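Local coordinates for protein D-glucosaminate-6-phosphate ammonia lyase (Salmonella typhimurium, PDB 7LCE) that belongs to the pyridoxal-phosphate-dependent enzymes of the L-seryl-tRNA selenium transferase family, with an aminotransferase-like core and a separate smaller alpha/beta region, at residues A154-V159 with Q177-N182; R197-V200 with M206-Y209; A279-A282 with Y287-I290; Y330-Q335 with V340-P345. All blocks are in the same frame, centred on the assembly; numbering follows the deposited sequence.

Interaction 1 of 4, residues A154-V159 with Q177-N182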
# COMPACT_ATOMS: atom_id res chain seq x y z
N ALA A 154 -8.42 -17.41 16.70
CA ALA A 154 -7.76 -17.61 17.98
C ALA A 154 -8.60 -18.36 19.00
O ALA A 154 -8.04 -19.06 19.85
CB ALA A 154 -7.35 -16.27 18.59
N ALA A 155 -9.92 -18.25 18.93
CA ALA A 155 -10.80 -18.93 19.89
C ALA A 155 -12.23 -18.90 19.36
O ALA A 155 -12.57 -18.11 18.48
CB ALA A 155 -10.73 -18.28 21.27
N LEU A 156 -13.06 -19.77 19.93
CA LEU A 156 -14.50 -19.76 19.73
C LEU A 156 -15.17 -19.30 21.01
O LEU A 156 -14.73 -19.64 22.11
CB LEU A 156 -15.02 -21.14 19.33
CG LEU A 156 -14.78 -21.66 17.91
CD1 LEU A 156 -13.32 -22.03 17.70
CD2 LEU A 156 -15.69 -22.84 17.62
N LEU A 157 -16.25 -18.52 20.88
CA LEU A 157 -16.94 -17.95 22.03
C LEU A 157 -18.41 -18.36 22.00
O LEU A 157 -19.11 -18.10 21.01
CB LEU A 157 -16.81 -16.43 22.06
CG LEU A 157 -17.44 -15.78 23.29
CD1 LEU A 157 -16.59 -16.05 24.51
CD2 LEU A 157 -17.62 -14.28 23.09
N TYR A 158 -18.87 -18.98 23.08
CA TYR A 158 -20.27 -19.30 23.28
C TYR A 158 -20.79 -18.49 24.46
O TYR A 158 -20.18 -18.50 25.53
CB TYR A 158 -20.46 -20.80 23.54
CG TYR A 158 -21.90 -21.25 23.55
CD1 TYR A 158 -22.68 -21.13 24.70
CD2 TYR A 158 -22.48 -21.82 22.43
CE1 TYR A 158 -24.00 -21.54 24.72
CE2 TYR A 158 -23.81 -22.24 22.44
CZ TYR A 158 -24.56 -22.10 23.59
OH TYR A 158 -25.87 -22.51 23.62
N VAL A 159 -21.91 -17.80 24.27
CA VAL A 159 -22.49 -16.94 25.29
C VAL A 159 -23.80 -17.56 25.74
O VAL A 159 -24.72 -17.74 24.94
CB VAL A 159 -22.70 -15.51 24.77
CG1 VAL A 159 -23.16 -14.60 25.90
CG2 VAL A 159 -21.44 -14.97 24.13
N GLN A 177 -17.29 -29.59 19.56
CA GLN A 177 -16.79 -30.47 18.50
C GLN A 177 -15.92 -29.70 17.51
O GLN A 177 -14.85 -30.17 17.12
CB GLN A 177 -17.96 -31.15 17.79
CG GLN A 177 -18.80 -32.03 18.69
CD GLN A 177 -19.97 -32.67 17.96
OE1 GLN A 177 -19.89 -32.92 16.75
NE2 GLN A 177 -21.05 -32.92 18.68
N VAL A 178 -16.38 -28.52 17.09
CA VAL A 178 -15.61 -27.72 16.14
C VAL A 178 -14.32 -27.22 16.77
O VAL A 178 -13.26 -27.22 16.13
CB VAL A 178 -16.47 -26.57 15.59
CG1 VAL A 178 -15.64 -25.66 14.70
CG2 VAL A 178 -17.67 -27.12 14.83
N ALA A 179 -14.38 -26.79 18.03
CA ALA A 179 -13.19 -26.26 18.69
C ALA A 179 -12.11 -27.33 18.82
O ALA A 179 -10.94 -27.09 18.48
CB ALA A 179 -13.55 -25.69 20.06
N GLN A 180 -12.47 -28.51 19.31
CA GLN A 180 -11.47 -29.56 19.49
C GLN A 180 -10.99 -30.13 18.17
O GLN A 180 -9.89 -30.70 18.12
CB GLN A 180 -12.02 -30.68 20.39
CG GLN A 180 -12.14 -30.28 21.86
CD GLN A 180 -12.58 -31.43 22.75
OE1 GLN A 180 -13.09 -32.44 22.28
NE2 GLN A 180 -12.38 -31.28 24.06
N ALA A 181 -11.77 -29.99 17.10
CA ALA A 181 -11.33 -30.47 15.79
C ALA A 181 -10.27 -29.57 15.16
O ALA A 181 -9.51 -30.04 14.31
CB ALA A 181 -12.52 -30.62 14.84
N ASN A 182 -10.22 -28.30 15.55
CA ASN A 182 -9.20 -27.37 15.05
C ASN A 182 -8.14 -27.04 16.09
O ASN A 182 -7.31 -26.16 15.85
CB ASN A 182 -9.86 -26.08 14.55
CG ASN A 182 -10.65 -26.28 13.27
OD1 ASN A 182 -10.12 -26.12 12.17
ND2 ASN A 182 -11.92 -26.63 13.41
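Leu156, at the middle of strand 154-159, meets the helix of 177-182 through a single methyl, and the side-chain contacts between the segments are apolar. Its CD2 lies 4.1 Å from CG1 of Val178 and 4.3 Å from CB of Ala179, so the branch ends against two successive residues of the helix. The Leu156 and Val178 side chains cross at about a right angle. Leu156 turns its CG opposite to its own carbonyl carbon (chi1 -75°), while CG1 of Val178 is trans to the backbone N, and these torsions bring the two methyls together. All three residues are buried. Leu145, from helix 142-147, touches both Leu156 and Val178 and extends the apolar patch.

Polar bonds serve the helix end and do not join the segments. Asn182, where the chain leaves helical geometry, folds its amide back on the last turn: ND2 donates to Val178 O at 3.1 Å with an almost straight N-H (172°), and the oxygen lies close to the amide plane. The backbone N of Asn182 reaches the same oxygen at 3.3 Å. These two donors approach from opposite faces of the carbonyl plane, so Val178 O is held by a pair of N-H groups while the side chain of that residue faces the strand.

Strand 153-159 and strand 186-189 are parallel neighbours, linked by backbone bonds of Leu156 to Pro185 and Ile187. Helix 172-181 connects them, which makes this contact the strand-to-helix packing of a beta-alpha-beta crossover in the large sheet of an aminotransferase-like fold.

Interaction 2 of 4, residues R197-V200 with M206-Y209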
# COMPACT_ATOMS: atom_id res chain seq x y z
N ARG A 197 -20.74 -26.57 37.36
CA ARG A 197 -20.08 -27.73 36.78
C ARG A 197 -20.52 -28.04 35.36
O ARG A 197 -19.76 -28.66 34.62
CB ARG A 197 -20.33 -28.97 37.66
CG ARG A 197 -19.95 -28.78 39.11
CD ARG A 197 -20.23 -30.02 39.93
NE ARG A 197 -19.77 -29.89 41.30
CZ ARG A 197 -18.53 -30.17 41.71
NH1 ARG A 197 -17.61 -30.59 40.86
NH2 ARG A 197 -18.22 -30.01 42.99
N GLY A 198 -21.72 -27.61 34.96
CA GLY A 198 -22.27 -28.04 33.68
C GLY A 198 -21.45 -27.58 32.49
O GLY A 198 -21.31 -28.30 31.50
N TRP A 199 -20.90 -26.37 32.57
CA TRP A 199 -20.19 -25.81 31.42
C TRP A 199 -18.77 -26.35 31.30
O TRP A 199 -18.27 -26.52 30.18
CB TRP A 199 -20.20 -24.29 31.51
CG TRP A 199 -21.59 -23.77 31.42
CD1 TRP A 199 -22.36 -23.30 32.45
CD2 TRP A 199 -22.42 -23.75 30.26
NE1 TRP A 199 -23.60 -22.95 31.99
CE2 TRP A 199 -23.67 -23.22 30.64
CE3 TRP A 199 -22.22 -24.11 28.92
CZ2 TRP A 199 -24.71 -23.04 29.74
CZ3 TRP A 199 -23.26 -23.93 28.03
CH2 TRP A 199 -24.49 -23.40 28.44
N VAL A 200 -18.11 -26.63 32.42
CA VAL A 200 -16.80 -27.27 32.36
C VAL A 200 -16.92 -28.71 31.85
O VAL A 200 -16.09 -29.18 31.07
CB VAL A 200 -16.11 -27.21 33.73
CG1 VAL A 200 -14.81 -27.99 33.70
CG2 VAL A 200 -15.86 -25.77 34.13
N MET A 206 -12.38 -22.71 28.70
CA MET A 206 -12.43 -21.65 29.69
C MET A 206 -13.86 -21.15 29.83
O MET A 206 -14.48 -20.76 28.84
CB MET A 206 -11.50 -20.48 29.32
CG MET A 206 -10.02 -20.82 29.31
SD MET A 206 -8.99 -19.47 28.71
CE MET A 206 -9.30 -19.52 26.94
N VAL A 207 -14.37 -21.14 31.06
CA VAL A 207 -15.72 -20.69 31.37
C VAL A 207 -15.64 -19.54 32.37
O VAL A 207 -14.85 -19.60 33.32
CB VAL A 207 -16.59 -21.84 31.92
CG1 VAL A 207 -18.02 -21.39 32.11
CG2 VAL A 207 -16.52 -23.04 30.99
N ILE A 208 -16.44 -18.50 32.14
CA ILE A 208 -16.39 -17.27 32.93
C ILE A 208 -17.69 -17.11 33.70
O ILE A 208 -18.78 -17.22 33.13
CB ILE A 208 -16.14 -16.04 32.03
CG1 ILE A 208 -14.77 -16.12 31.37
CG2 ILE A 208 -16.26 -14.76 32.85
CD1 ILE A 208 -14.77 -16.79 30.02
N TYR A 209 -17.57 -16.85 35.00
CA TYR A 209 -18.70 -16.58 35.87
C TYR A 209 -18.54 -15.22 36.53
O TYR A 209 -17.44 -14.65 36.58
CB TYR A 209 -18.85 -17.66 36.96
CG TYR A 209 -19.21 -19.03 36.44
CD1 TYR A 209 -18.23 -19.91 36.00
CD2 TYR A 209 -20.53 -19.46 36.42
CE1 TYR A 209 -18.56 -21.17 35.53
CE2 TYR A 209 -20.87 -20.71 35.96
CZ TYR A 209 -19.88 -21.57 35.52
OH TYR A 209 -20.21 -22.82 35.06
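The short, weakly bonded helical turn containing Trp199 and Val200 passes over strand 206-209, with CA of Val200 6.7 Å from CA of Val207. Val207 is the strand residue that turns its side chain up into this turn. With CG1 trans to its backbone N (chi1 -174°), Val207 places both methyls against CB of Trp199, which lies 3.7 Å from CG1 and 3.9 Å from CG2 of the valine. CG2 of Val207 also reaches CG2 of Val200, at 4.2 Å.

Strand 186-189, this turn and strand 206-210 form a beta-alpha-beta unit of the mixed sheet, in which 206-210 runs parallel to 186-189 and antiparallel to 221-225. The chain beyond strand 206-210 soon arrives at Lys213, the residue modified by pyridoxal phosphate, so the contact packs on the strand that leads to the cofactor lysine.

Tyr209 also reaches the turn, although only by the end of its side chain. Its hydroxyl sits at the edge of the Trp199 indole, in the ring plane, with OH 3.4 Å from CD1, and the two side chains are inclined to one another. The polar need of that OH is met elsewhere: it donates to the backbone oxygen of Asp195, just ahead of the turn. The Tyr209 ring also meets Phe222, their planes about 15° apart. Trp199 also touches Lys160 and Glu193, and its side chain comes within about 4 Å of a bound calcium ion.

Interaction 3 of 4, residues A279-A282 with Y287-I290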
# COMPACT_ATOMS: atom_id res chain seq x y z
N ALA A 279 -52.02 -8.86 52.69
CA ALA A 279 -51.98 -7.47 53.15
C ALA A 279 -52.15 -6.50 51.98
O ALA A 279 -52.86 -5.50 52.10
CB ALA A 279 -50.68 -7.20 53.89
N ILE A 280 -51.51 -6.79 50.85
CA ILE A 280 -51.66 -5.94 49.68
C ILE A 280 -53.08 -6.02 49.13
O ILE A 280 -53.64 -5.02 48.66
CB ILE A 280 -50.61 -6.30 48.61
CG1 ILE A 280 -49.20 -6.17 49.19
CG2 ILE A 280 -50.77 -5.43 47.37
CD1 ILE A 280 -48.12 -6.74 48.29
N SER A 281 -53.70 -7.20 49.20
CA SER A 281 -55.06 -7.36 48.69
C SER A 281 -56.07 -6.58 49.51
O SER A 281 -57.14 -6.21 49.00
CB SER A 281 -55.43 -8.84 48.65
OG SER A 281 -54.48 -9.57 47.91
N ALA A 282 -55.78 -6.34 50.79
CA ALA A 282 -56.65 -5.52 51.62
C ALA A 282 -56.70 -4.07 51.13
O ALA A 282 -57.70 -3.38 51.34
CB ALA A 282 -56.21 -5.57 53.08
N TYR A 287 -54.59 -6.21 44.09
CA TYR A 287 -54.78 -7.64 44.32
C TYR A 287 -53.44 -8.35 44.15
O TYR A 287 -52.80 -8.22 43.10
CB TYR A 287 -55.81 -8.26 43.38
CG TYR A 287 -55.85 -9.77 43.53
CD1 TYR A 287 -56.53 -10.36 44.59
CD2 TYR A 287 -55.17 -10.60 42.64
CE1 TYR A 287 -56.56 -11.74 44.74
CE2 TYR A 287 -55.19 -11.98 42.79
CZ TYR A 287 -55.89 -12.54 43.84
OH TYR A 287 -55.91 -13.91 43.99
N ALA A 288 -53.01 -9.07 45.18
CA ALA A 288 -51.73 -9.76 45.18
C ALA A 288 -51.95 -11.26 45.31
O ALA A 288 -52.80 -11.71 46.08
CB ALA A 288 -50.83 -9.26 46.31
N ASP A 289 -51.16 -12.03 44.56
CA ASP A 289 -51.19 -13.49 44.65
C ASP A 289 -49.79 -14.01 44.34
O ASP A 289 -49.01 -13.35 43.65
CB ASP A 289 -52.20 -14.12 43.69
CG ASP A 289 -51.90 -13.80 42.24
OD1 ASP A 289 -51.83 -12.60 41.89
OD2 ASP A 289 -51.73 -14.75 41.44
N ILE A 290 -49.49 -15.18 44.88
CA ILE A 290 -48.19 -15.82 44.70
C ILE A 290 -48.20 -16.65 43.42
O ILE A 290 -49.17 -17.36 43.13
CB ILE A 290 -47.84 -16.68 45.92
CG1 ILE A 290 -48.01 -15.85 47.19
CG2 ILE A 290 -46.42 -17.22 45.82
CD1 ILE A 290 -47.92 -16.65 48.46
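Ile280 meets the methyl of Ala288 through three of its side-chain atoms. Its CB is 3.8 Å from CB of Ala288, and the branch CG2, anti to the backbone N, follows at 4.0 Å from that same CB. CG1 stands farther off, between CB and CD1 of the isoleucine, and the extended chi2 (170°) brings the terminal CD1 back to 4.2 Å from the CB of Ala288. Val304 of strand 300-306, together with Val357 and Leu360 of helix 352-365, surrounds the isoleucine further.

Next along the helix, Ser281 supplies the polar half of the contact. Its OG accepts the N-H of Ala288 at 3.1 Å with an angle of 167°. The ring of Tyr287 comes obliquely to OG, with CD1 4.0 Å away.

Strand 286-292 is an outermost strand of its three-stranded antiparallel sheet in this chain; the backbones of Tyr287 and Asp289 bond to Arg305 and Arg303 of strand 300-306, whereas the N-H of Ala288 turns to the helix. The serine hydroxyl accepts from this strand N-H and donates to the helix carbonyl of Ala277, so that one directed polar link fixes the strand edge beside undirected apolar packing.

Interaction 4 of 4, residues Y330-Q335 with V340-P345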
# COMPACT_ATOMS: atom_id res chain seq x y z
N TYR A 330 -37.73 -1.02 44.13
CA TYR A 330 -37.60 -1.48 42.75
C TYR A 330 -38.29 -2.84 42.62
O TYR A 330 -37.81 -3.84 43.16
CB TYR A 330 -36.13 -1.57 42.35
CG TYR A 330 -35.47 -0.22 42.16
CD1 TYR A 330 -34.96 0.49 43.24
CD2 TYR A 330 -35.35 0.34 40.90
CE1 TYR A 330 -34.36 1.72 43.07
CE2 TYR A 330 -34.75 1.58 40.71
CZ TYR A 330 -34.26 2.26 41.80
OH TYR A 330 -33.65 3.49 41.62
N ALA A 331 -39.40 -2.87 41.90
CA ALA A 331 -40.13 -4.10 41.62
C ALA A 331 -39.89 -4.56 40.19
O ALA A 331 -39.30 -3.85 39.37
CB ALA A 331 -41.63 -3.91 41.88
N ARG A 332 -40.38 -5.76 39.88
CA ARG A 332 -40.29 -6.28 38.52
C ARG A 332 -41.34 -5.61 37.65
O ARG A 332 -42.54 -5.71 37.92
CB ARG A 332 -40.48 -7.80 38.51
CG ARG A 332 -39.30 -8.59 39.05
CD ARG A 332 -39.59 -10.09 39.05
NE ARG A 332 -39.76 -10.64 37.71
CZ ARG A 332 -38.77 -11.14 36.98
NH1 ARG A 332 -37.52 -11.16 37.42
NH2 ARG A 332 -39.05 -11.63 35.77
N LYS A 333 -40.89 -4.91 36.61
CA LYS A 333 -41.76 -4.15 35.72
C LYS A 333 -41.87 -4.80 34.35
O LYS A 333 -42.12 -4.11 33.35
CB LYS A 333 -41.27 -2.71 35.61
CG LYS A 333 -39.77 -2.56 35.46
CD LYS A 333 -39.37 -1.09 35.52
CE LYS A 333 -40.02 -0.31 34.39
NZ LYS A 333 -39.72 1.15 34.46
N TYR A 334 -41.68 -6.12 34.27
CA TYR A 334 -41.70 -6.80 32.98
C TYR A 334 -43.07 -6.72 32.34
O TYR A 334 -43.22 -6.20 31.22
CB TYR A 334 -41.26 -8.26 33.16
CG TYR A 334 -39.77 -8.42 33.42
CD1 TYR A 334 -39.21 -8.03 34.63
CD2 TYR A 334 -38.94 -8.97 32.46
CE1 TYR A 334 -37.85 -8.18 34.87
CE2 TYR A 334 -37.58 -9.13 32.69
CZ TYR A 334 -37.05 -8.73 33.89
OH TYR A 334 -35.70 -8.88 34.13
N GLN A 335 -44.10 -7.22 33.02
CA GLN A 335 -45.47 -7.18 32.51
C GLN A 335 -46.22 -5.94 32.99
O GLN A 335 -47.42 -6.00 33.25
CB GLN A 335 -46.22 -8.45 32.89
CG GLN A 335 -45.64 -9.74 32.30
CD GLN A 335 -44.45 -10.27 33.09
OE1 GLN A 335 -44.16 -9.80 34.19
NE2 GLN A 335 -43.76 -11.25 32.52
N VAL A 340 -49.70 -5.34 35.74
CA VAL A 340 -49.19 -6.13 36.85
C VAL A 340 -47.72 -5.80 37.06
O VAL A 340 -46.97 -5.61 36.10
CB VAL A 340 -49.39 -7.64 36.64
CG1 VAL A 340 -50.87 -7.99 36.59
CG2 VAL A 340 -48.71 -8.10 35.37
N PHE A 341 -47.32 -5.70 38.33
CA PHE A 341 -45.91 -5.66 38.70
C PHE A 341 -45.67 -6.72 39.77
O PHE A 341 -46.56 -7.06 40.54
CB PHE A 341 -45.47 -4.26 39.19
CG PHE A 341 -46.06 -3.85 40.51
CD1 PHE A 341 -45.43 -4.16 41.70
CD2 PHE A 341 -47.24 -3.12 40.55
CE1 PHE A 341 -45.97 -3.77 42.91
CE2 PHE A 341 -47.78 -2.73 41.76
CZ PHE A 341 -47.15 -3.06 42.94
N SER A 342 -44.45 -7.25 39.79
CA SER A 342 -44.11 -8.35 40.68
C SER A 342 -42.94 -7.99 41.58
O SER A 342 -42.15 -7.09 41.28
CB SER A 342 -43.77 -9.61 39.87
OG SER A 342 -43.42 -10.68 40.73
N LEU A 343 -42.86 -8.70 42.70
CA LEU A 343 -41.82 -8.50 43.70
C LEU A 343 -41.07 -9.81 43.89
O LEU A 343 -41.68 -10.82 44.27
CB LEU A 343 -42.39 -8.02 45.04
CG LEU A 343 -43.13 -6.68 45.23
CD1 LEU A 343 -44.33 -6.53 44.33
CD2 LEU A 343 -43.55 -6.56 46.68
N ASP A 344 -39.76 -9.79 43.64
CA ASP A 344 -38.93 -10.97 43.81
C ASP A 344 -38.38 -10.96 45.23
O ASP A 344 -37.55 -10.08 45.54
CB ASP A 344 -37.81 -10.99 42.78
CG ASP A 344 -37.16 -12.35 42.65
OD1 ASP A 344 -37.21 -13.14 43.61
OD2 ASP A 344 -36.59 -12.63 41.57
N PRO A 345 -38.78 -11.88 46.10
CA PRO A 345 -38.37 -11.80 47.51
C PRO A 345 -36.92 -12.18 47.76
O PRO A 345 -36.46 -12.02 48.90
CB PRO A 345 -39.32 -12.78 48.20
CG PRO A 345 -39.59 -13.81 47.14
CD PRO A 345 -39.64 -13.05 45.84
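Arg332 and Ser342 face each other as an antiparallel hydrogen-bonded pair, and their side chains leave it side by side, CB of Arg332 4.0 Å from CB of Ser342. The pair is a single bridge: Arg332 N donates to Ser342 O, and Ser342 N returns a bond of 3.1 Å to a lone pair of Arg332 O.

A bend at chi3 (65°) turns the arginine so that its guanidinium lies flat on the ring of Tyr334, with NH2 of Arg332 3.7 Å above the ring plane and over its centre. Asp344 stands obliquely to the guanidinium; its OD2 is 4.5 Å from NH1 of Arg332, beyond a salt bridge, and pairs instead with Arg346. In another direction, CB of Ala331 approaches the Phe341 ring obliquely, 3.8 Å from CD1. At the far end, CG2 of Val340 meets CB of Gln335, where a weak bond also runs from Val340 N to Gln335 O.

Tyr330, on the other side of its strand, bonds Glu46 of a second subunit. Directed backbone bonds therefore fix the pairing of the segments, while the opposite charges of Arg332 and Asp344 probably add only a mild, undirected attraction.

Overall arrangement
Along the chain the four interactions follow one another without overlap, and they form two pairs. Interactions 1 and 2, with centres about 14 Å apart, pack helices on the seven-stranded mixed sheet of the core; they touch where Tyr158 CE1 lies 4.1 Å from Trp199 CZ3. Interactions 3 and 4, also with centres about 14 Å apart but not in contact, both reach the three-stranded antiparallel sheet, through its outermost strands 286-292 and 340-343. The pairs lie on opposite sides of the chain's centre, with the centres of interactions 1 and 3 about 50 Å apart. This is consistent with a cofactor-bearing core and a smaller alpha/beta region, to which N-terminal strand 13-17 also contributes.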